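Side-chain contacts in FHA domain-containing protein FhaA (Mycobacterium tuberculosis, PDB 3PO8), which binds phosphorylated MviN and PknB through its FHA domain, the part modelled here, and regulates cell growth and peptidoglycan synthesis by binding MviN: residues L8-G13 with F35-T40; L47-D52 with D83-G88; A56-L61 with T67-A72. All coordinates share one frame; numbering follows the deposited sequence.

Contact 1. Residues L8-G13 with F35-T40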
# COMPACT_ATOMS: atom_id res chain seq x y z
N LEU A 8 -0.94 -4.31 -5.59
CA LEU A 8 -0.31 -3.00 -5.43
C LEU A 8 0.79 -2.95 -6.47
O LEU A 8 1.65 -3.84 -6.47
CB LEU A 8 0.33 -2.90 -4.05
CG LEU A 8 -0.53 -3.18 -2.81
CD1 LEU A 8 0.29 -2.98 -1.54
CD2 LEU A 8 -1.73 -2.29 -2.85
N GLN A 9 0.77 -1.98 -7.36
CA GLN A 9 1.82 -1.87 -8.38
C GLN A 9 2.52 -0.52 -8.29
O GLN A 9 1.87 0.53 -8.32
CB GLN A 9 1.23 -2.03 -9.79
CG GLN A 9 2.27 -1.90 -10.88
CD GLN A 9 1.79 -2.39 -12.20
OE1 GLN A 9 0.69 -2.04 -12.63
NE2 GLN A 9 2.61 -3.18 -12.89
N LEU A 10 3.85 -0.55 -8.14
CA LEU A 10 4.64 0.68 -8.11
C LEU A 10 4.60 1.32 -9.47
O LEU A 10 4.76 0.65 -10.50
CB LEU A 10 6.09 0.38 -7.72
CG LEU A 10 6.47 0.45 -6.27
CD1 LEU A 10 7.91 -0.03 -6.11
CD2 LEU A 10 6.33 1.86 -5.75
N ASP A 11 4.40 2.63 -9.49
CA ASP A 11 4.29 3.36 -10.75
C ASP A 11 5.58 4.16 -11.02
O ASP A 11 5.53 5.35 -11.38
CB ASP A 11 3.06 4.27 -10.74
CG ASP A 11 2.70 4.77 -12.12
OD1 ASP A 11 3.17 4.18 -13.11
OD2 ASP A 11 1.96 5.78 -12.22
N ASP A 12 6.72 3.48 -10.86
CA ASP A 12 8.04 4.07 -11.09
C ASP A 12 8.73 3.64 -12.40
O ASP A 12 9.85 4.09 -12.69
CB ASP A 12 8.96 3.77 -9.90
CG ASP A 12 9.40 2.32 -9.82
OD1 ASP A 12 8.72 1.44 -10.40
OD2 ASP A 12 10.43 2.05 -9.17
N GLY A 13 8.07 2.79 -13.19
CA GLY A 13 8.66 2.26 -14.42
C GLY A 13 9.05 0.80 -14.31
O GLY A 13 9.15 0.09 -15.31
N PHE A 35 6.16 -5.31 1.53
CA PHE A 35 6.41 -4.63 0.26
C PHE A 35 7.39 -3.51 0.61
O PHE A 35 7.05 -2.54 1.26
CB PHE A 35 5.11 -4.09 -0.34
CG PHE A 35 5.21 -3.66 -1.78
CD1 PHE A 35 6.10 -4.23 -2.67
CD2 PHE A 35 4.32 -2.72 -2.26
CE1 PHE A 35 6.13 -3.83 -4.01
CE2 PHE A 35 4.33 -2.34 -3.60
CZ PHE A 35 5.24 -2.90 -4.46
N ARG A 36 8.63 -3.72 0.20
CA ARG A 36 9.76 -2.90 0.62
C ARG A 36 10.12 -1.91 -0.48
O ARG A 36 10.34 -2.31 -1.63
CB ARG A 36 10.94 -3.79 0.98
CG ARG A 36 12.10 -3.06 1.60
CD ARG A 36 13.21 -4.03 1.88
NE ARG A 36 14.31 -3.41 2.60
CZ ARG A 36 15.39 -4.06 2.99
NH1 ARG A 36 15.50 -5.34 2.78
NH2 ARG A 36 16.35 -3.41 3.64
N LEU A 37 10.17 -0.62 -0.15
CA LEU A 37 10.39 0.46 -1.13
C LEU A 37 11.75 1.14 -0.91
O LEU A 37 12.05 1.57 0.19
CB LEU A 37 9.29 1.52 -1.06
CG LEU A 37 7.85 1.05 -1.20
CD1 LEU A 37 6.87 2.20 -1.35
CD2 LEU A 37 7.67 0.09 -2.32
N PRO A 38 12.53 1.29 -2.00
CA PRO A 38 13.83 1.93 -1.96
C PRO A 38 13.69 3.45 -2.10
O PRO A 38 13.98 4.03 -3.14
CB PRO A 38 14.53 1.31 -3.16
CG PRO A 38 13.47 1.15 -4.11
CD PRO A 38 12.31 0.68 -3.31
N ASP A 39 13.18 4.05 -1.04
CA ASP A 39 12.77 5.46 -1.05
C ASP A 39 13.05 6.00 0.33
O ASP A 39 12.46 5.55 1.31
CB ASP A 39 11.28 5.51 -1.40
CG ASP A 39 10.73 6.92 -1.53
OD1 ASP A 39 11.29 7.86 -0.95
OD2 ASP A 39 9.71 7.09 -2.23
N THR A 40 13.96 6.96 0.43
CA THR A 40 14.36 7.48 1.73
C THR A 40 13.28 8.34 2.37
O THR A 40 13.36 8.64 3.56
CB THR A 40 15.67 8.28 1.65
OG1 THR A 40 15.53 9.33 0.69
CG2 THR A 40 16.82 7.35 1.27
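Leu8 and Leu10 of strand 4-10 meet Phe35 and Leu37 across the interior of the FHA beta sandwich, close to the edge where the short strand 35-36 ends its sheet. The two segments belong to opposite sheets, and side chains alone bridge them: the nearest CA pairs, Leu8 with Phe35 and Leu10 with Leu37, are both 9.0 Å apart.

The aromatic part of the contact turns on Phe35. Its CG lies anti to the backbone N (chi1 -167°), which carries the ring across toward the other sheet. Leu8 and Phe35 run past each other in opposite senses, with Leu8 CB 4.1 Å from Phe35 CE2 and the CD1 methyl of Leu8 beside CD2 of the ring. Further along the strand, Leu10 CG comes to 4.0 Å from Phe35 CZ. Both leucines reach the ring obliquely. One face of the ring is taken by the CD2 methyl of Leu37, which sits over the ring centre, 4.2 Å above the plane.

Beyond the segments, Tyr18 meets the ring of Phe35 with its plane nearly parallel, Ile27 of strand 23-28 touches Leu8, Phe35 and Leu37, and Arg16 touches Leu10 and Phe35; all four side chains of the contact are buried.

The aliphatic part is the meeting of the two leucines at the end of the patch. Leu37 CB does not aim straight across, yet the branch bends inward to bring one methyl among the carbons of Leu10: Leu37 CD2 lies 3.8 Å from Leu10 CD1 and 4.1 Å from Leu10 CD2.

Contact 2. Residues L47-D52 with D83-G88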
# COMPACT_ATOMS: atom_id res chain seq x y z
N LEU A 47 3.16 2.20 6.27
CA LEU A 47 1.74 1.99 6.35
C LEU A 47 1.49 0.51 6.38
O LEU A 47 2.35 -0.29 6.02
CB LEU A 47 0.98 2.68 5.21
CG LEU A 47 1.29 2.21 3.79
CD1 LEU A 47 0.44 0.99 3.41
CD2 LEU A 47 1.04 3.31 2.75
N GLU A 48 0.30 0.14 6.86
CA GLU A 48 -0.17 -1.21 6.81
C GLU A 48 -1.43 -1.28 6.00
O GLU A 48 -2.22 -0.35 6.01
CB GLU A 48 -0.41 -1.75 8.22
CG GLU A 48 -1.66 -1.37 8.91
CD GLU A 48 -1.99 -2.27 10.13
OE1 GLU A 48 -1.55 -3.46 10.21
OE2 GLU A 48 -2.72 -1.75 10.99
N ILE A 49 -1.62 -2.37 5.28
CA ILE A 49 -2.89 -2.66 4.64
C ILE A 49 -3.37 -3.97 5.23
O ILE A 49 -2.67 -4.99 5.15
CB ILE A 49 -2.82 -2.75 3.12
CG1 ILE A 49 -2.37 -1.40 2.55
CG2 ILE A 49 -4.19 -3.10 2.57
CD1 ILE A 49 -1.99 -1.37 1.08
N ARG A 50 -4.54 -3.92 5.84
CA ARG A 50 -5.18 -5.07 6.46
C ARG A 50 -6.19 -5.66 5.50
O ARG A 50 -7.06 -4.95 5.06
CB ARG A 50 -5.82 -4.64 7.76
CG ARG A 50 -4.75 -4.11 8.73
CD ARG A 50 -5.23 -3.92 10.16
NE ARG A 50 -6.43 -3.11 10.24
CZ ARG A 50 -6.46 -1.80 10.49
NH1 ARG A 50 -5.36 -1.10 10.67
NH2 ARG A 50 -7.63 -1.18 10.54
N TRP A 51 -6.06 -6.95 5.20
CA TRP A 51 -6.89 -7.59 4.19
C TRP A 51 -7.56 -8.84 4.76
O TRP A 51 -6.90 -9.68 5.34
CB TRP A 51 -5.99 -7.98 3.03
CG TRP A 51 -6.64 -8.73 1.91
CD1 TRP A 51 -6.29 -9.97 1.45
CD2 TRP A 51 -7.71 -8.28 1.07
NE1 TRP A 51 -7.09 -10.32 0.40
CE2 TRP A 51 -7.95 -9.30 0.13
CE3 TRP A 51 -8.50 -7.12 1.02
CZ2 TRP A 51 -8.96 -9.20 -0.83
CZ3 TRP A 51 -9.48 -7.01 0.05
CH2 TRP A 51 -9.70 -8.05 -0.86
N ASP A 52 -8.86 -8.97 4.56
CA ASP A 52 -9.57 -10.16 5.03
C ASP A 52 -10.22 -10.91 3.88
O ASP A 52 -11.17 -11.67 4.09
CB ASP A 52 -10.66 -9.77 6.02
CG ASP A 52 -11.84 -9.10 5.33
OD1 ASP A 52 -11.65 -8.56 4.21
OD2 ASP A 52 -12.96 -9.11 5.91
N ASP A 83 -7.45 3.19 -6.58
CA ASP A 83 -6.85 4.15 -5.66
C ASP A 83 -5.36 4.24 -5.89
O ASP A 83 -4.71 3.25 -6.24
CB ASP A 83 -7.14 3.79 -4.21
CG ASP A 83 -8.57 4.14 -3.77
OD1 ASP A 83 -9.34 4.78 -4.53
OD2 ASP A 83 -8.92 3.78 -2.62
N VAL A 84 -4.83 5.44 -5.71
CA VAL A 84 -3.41 5.67 -5.86
C VAL A 84 -2.86 6.15 -4.53
O VAL A 84 -3.26 7.20 -3.99
CB VAL A 84 -3.09 6.65 -7.00
CG1 VAL A 84 -1.60 6.86 -7.10
CG2 VAL A 84 -3.63 6.09 -8.32
N ILE A 85 -1.98 5.31 -3.98
CA ILE A 85 -1.32 5.62 -2.69
C ILE A 85 -0.02 6.35 -2.95
O ILE A 85 0.77 5.91 -3.76
CB ILE A 85 -1.03 4.34 -1.89
CG1 ILE A 85 -2.29 3.51 -1.71
CG2 ILE A 85 -0.37 4.72 -0.55
CD1 ILE A 85 -1.97 2.08 -1.40
N ARG A 86 0.23 7.46 -2.26
CA ARG A 86 1.50 8.15 -2.37
C ARG A 86 2.19 8.23 -1.04
O ARG A 86 1.59 8.54 -0.02
CB ARG A 86 1.33 9.53 -2.96
CG ARG A 86 0.96 9.46 -4.41
CD ARG A 86 0.70 10.83 -5.02
NE ARG A 86 0.38 10.68 -6.44
CZ ARG A 86 -0.84 10.46 -6.95
NH1 ARG A 86 -1.92 10.40 -6.18
NH2 ARG A 86 -0.97 10.32 -8.28
N LEU A 87 3.47 7.89 -1.07
CA LEU A 87 4.29 7.89 0.12
C LEU A 87 5.69 8.13 -0.33
O LEU A 87 6.14 7.57 -1.33
CB LEU A 87 4.18 6.55 0.86
CG LEU A 87 4.67 5.26 0.22
CD1 LEU A 87 4.68 4.14 1.27
CD2 LEU A 87 3.84 4.81 -0.99
N GLY A 88 6.40 8.97 0.40
CA GLY A 88 7.69 9.43 -0.06
C GLY A 88 7.61 9.98 -1.46
O GLY A 88 6.79 10.85 -1.75
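One methyl of Leu47, CD2, makes two of the three touches in this contact. It lies 3.9 Å from the branch methyl CG2 of Ile85 and 4.0 Å from CD1 of Leu87 on the facing strand. The side chains of Leu47 and Leu87 meet at about a right angle, whereas Leu47 passes Ile85 on a slant. A looser touch follows two residues on, where the CD1 ends of Ile49 and Ile85 approach to 4.2 Å. All four side chains are buried and apolar, a piece of the hydrophobic core of the FHA sandwich, near the centre of the chain.

Torsions explain how the methyls converge. In Leu47, CG stands between the backbone N and the carbonyl carbon (chi1 63°), and Leu87 adopts the same setting, usually a disfavoured one for leucine. Ile85 instead holds CG2 anti to its N, presenting that methyl to Leu47 while CG1 leads CD1 toward Ile49.

Around them, Ile27 of strand 23-28 touches Leu47, Ile49 and Leu87, and Leu58 of strand 56-60 touches Ile85. The outward face of strand 47-51 is polar. Arg50 NH1 forms a salt bridge to Glu48 OE2 at 2.7 Å; the oxygen lies in the guanidinium plane, but the nitrogen stands well above the plane of the carboxylate. Arg50 NH2 has a second acidic partner in Glu76, and Glu48 OE1 is hydrogen-bonded to Ser24.

The strands 47-51 and 84-87 run nearly antiparallel at 155°, their axes 11.0 Å apart, one in each sheet. Strands 23-28 and 56-60 flank 47-51, while 90-98 and 68-69 flank 84-87.

Contact 3. Residues A56-L61 with T67-A72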
# COMPACT_ATOMS: atom_id res chain seq x y z
N ALA A 56 -9.98 -4.05 2.10
CA ALA A 56 -8.61 -3.65 2.34
C ALA A 56 -8.62 -2.33 3.06
O ALA A 56 -9.06 -1.33 2.51
CB ALA A 56 -7.87 -3.51 1.02
N LEU A 57 -8.14 -2.33 4.30
CA LEU A 57 -8.05 -1.13 5.12
C LEU A 57 -6.60 -0.69 5.24
O LEU A 57 -5.74 -1.43 5.76
CB LEU A 57 -8.60 -1.39 6.51
CG LEU A 57 -10.05 -1.81 6.57
CD1 LEU A 57 -10.39 -2.05 8.01
CD2 LEU A 57 -10.95 -0.75 5.97
N LEU A 58 -6.32 0.50 4.78
CA LEU A 58 -5.01 1.10 4.87
C LEU A 58 -4.87 1.95 6.13
O LEU A 58 -5.77 2.68 6.49
CB LEU A 58 -4.74 1.95 3.62
CG LEU A 58 -3.41 2.71 3.56
CD1 LEU A 58 -2.95 2.79 2.09
CD2 LEU A 58 -3.51 4.09 4.20
N ALA A 59 -3.74 1.89 6.80
CA ALA A 59 -3.46 2.73 7.96
C ALA A 59 -2.04 3.26 7.90
O ALA A 59 -1.09 2.48 7.79
CB ALA A 59 -3.67 1.94 9.24
N ASP A 60 -1.86 4.57 7.99
CA ASP A 60 -0.56 5.16 8.13
C ASP A 60 -0.03 4.80 9.50
O ASP A 60 -0.76 4.88 10.48
CB ASP A 60 -0.66 6.68 8.00
CG ASP A 60 0.69 7.35 8.12
OD1 ASP A 60 1.06 7.73 9.25
OD2 ASP A 60 1.41 7.45 7.10
N LEU A 61 1.22 4.38 9.58
CA LEU A 61 1.82 3.93 10.84
C LEU A 61 2.65 5.03 11.47
O LEU A 61 3.84 4.83 11.72
CB LEU A 61 2.68 2.68 10.61
CG LEU A 61 1.93 1.45 10.12
CD1 LEU A 61 2.86 0.32 9.75
CD2 LEU A 61 0.93 1.00 11.19
N THR A 67 1.02 9.72 4.46
CA THR A 67 0.51 8.94 3.35
C THR A 67 -0.68 9.68 2.77
O THR A 67 -1.47 10.25 3.50
CB THR A 67 0.07 7.52 3.82
OG1 THR A 67 1.19 6.86 4.42
CG2 THR A 67 -0.46 6.69 2.68
N THR A 68 -0.82 9.66 1.46
CA THR A 68 -2.06 10.12 0.82
C THR A 68 -2.66 9.05 -0.06
O THR A 68 -1.97 8.17 -0.56
CB THR A 68 -1.90 11.39 -0.03
OG1 THR A 68 -1.08 11.12 -1.17
CG2 THR A 68 -1.25 12.49 0.75
N VAL A 69 -3.96 9.11 -0.19
CA VAL A 69 -4.67 8.28 -1.16
C VAL A 69 -5.50 9.21 -2.02
O VAL A 69 -6.25 10.04 -1.51
CB VAL A 69 -5.56 7.19 -0.52
CG1 VAL A 69 -6.23 6.31 -1.62
CG2 VAL A 69 -4.76 6.34 0.43
N ASN A 70 -5.30 9.10 -3.34
CA ASN A 70 -5.96 9.99 -4.30
C ASN A 70 -5.72 11.43 -3.91
O ASN A 70 -6.63 12.27 -3.96
CB ASN A 70 -7.44 9.66 -4.43
CG ASN A 70 -7.67 8.22 -4.89
OD1 ASN A 70 -6.80 7.60 -5.51
ND2 ASN A 70 -8.84 7.70 -4.60
N ASN A 71 -4.47 11.70 -3.49
CA ASN A 71 -3.98 13.01 -3.06
C ASN A 71 -4.69 13.59 -1.84
O ASN A 71 -4.67 14.81 -1.64
CB ASN A 71 -4.01 14.00 -4.23
CG ASN A 71 -3.01 13.64 -5.34
OD1 ASN A 71 -1.85 13.29 -5.06
ND2 ASN A 71 -3.46 13.71 -6.58
N ALA A 72 -5.32 12.73 -1.04
CA ALA A 72 -5.96 13.13 0.22
C ALA A 72 -5.13 12.59 1.37
O ALA A 72 -4.75 11.44 1.35
CB ALA A 72 -7.34 12.52 0.28
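With CG anti to the backbone N (chi1 -179°), Asp60 swings its carboxylate toward Thr67, whose OG1 is set anti to its own carbonyl carbon (chi1 -59°) and faces back. The two side chains lie alongside each other, pointing opposite ways, and Thr67 OG1 donates a hydrogen bond of 2.8 Å to Asp60 OD2. The lone pair used is the anti one, on the side away from OD1. The same OD2 also bonds Ser63 OG, so two hydroxyls grip one buried carboxylate oxygen; they would be expected to favour its charged form and to fix the turn of the group. The link joins the two sheets of the FHA beta sandwich at one side of the core, where His46 touches both residues.

The rotation that places OG1 at Asp60 leaves Thr67 CG2 anti to the backbone N and facing Leu58, 4.3 Å from its CD2. The other branch of Leu58 reaches along the second segment, CD1 coming to 4.3 Å from Val69 CG2.

Val69 leads into a type I' turn that ends at Ala72 and joins strands 68-69 and 72-73 as a beta hairpin.

Strand 56-60 lies between 47-51 and 76-78 in one sheet, and strand 68-69 between 84-87 and 72-73 in the other. Ile85 of strand 84-87 touches both Leu58 and Thr67, while Trp77 of strand 76-78 packs on Val69.

Overall arrangement
From the N terminus, strand 4-10 enters the first sheet, and contact 1 closes a loop when the chain reaches strand 35-36 at the edge of the second. Contact 2 opens later, in series with it, as strand 47-51 crosses the middle of the second sheet; its loop shuts at strand 84-87. Nested within that loop is the short closure of contact 3, whose segments neighbour those of contact 2 in their respective sheets. Leu8 on Ile49 and Leu37 on Leu87 join contacts 1 and 2 into one core, whereas contacts 1 and 3 do not touch. All three tie the two sheets of the sandwich together.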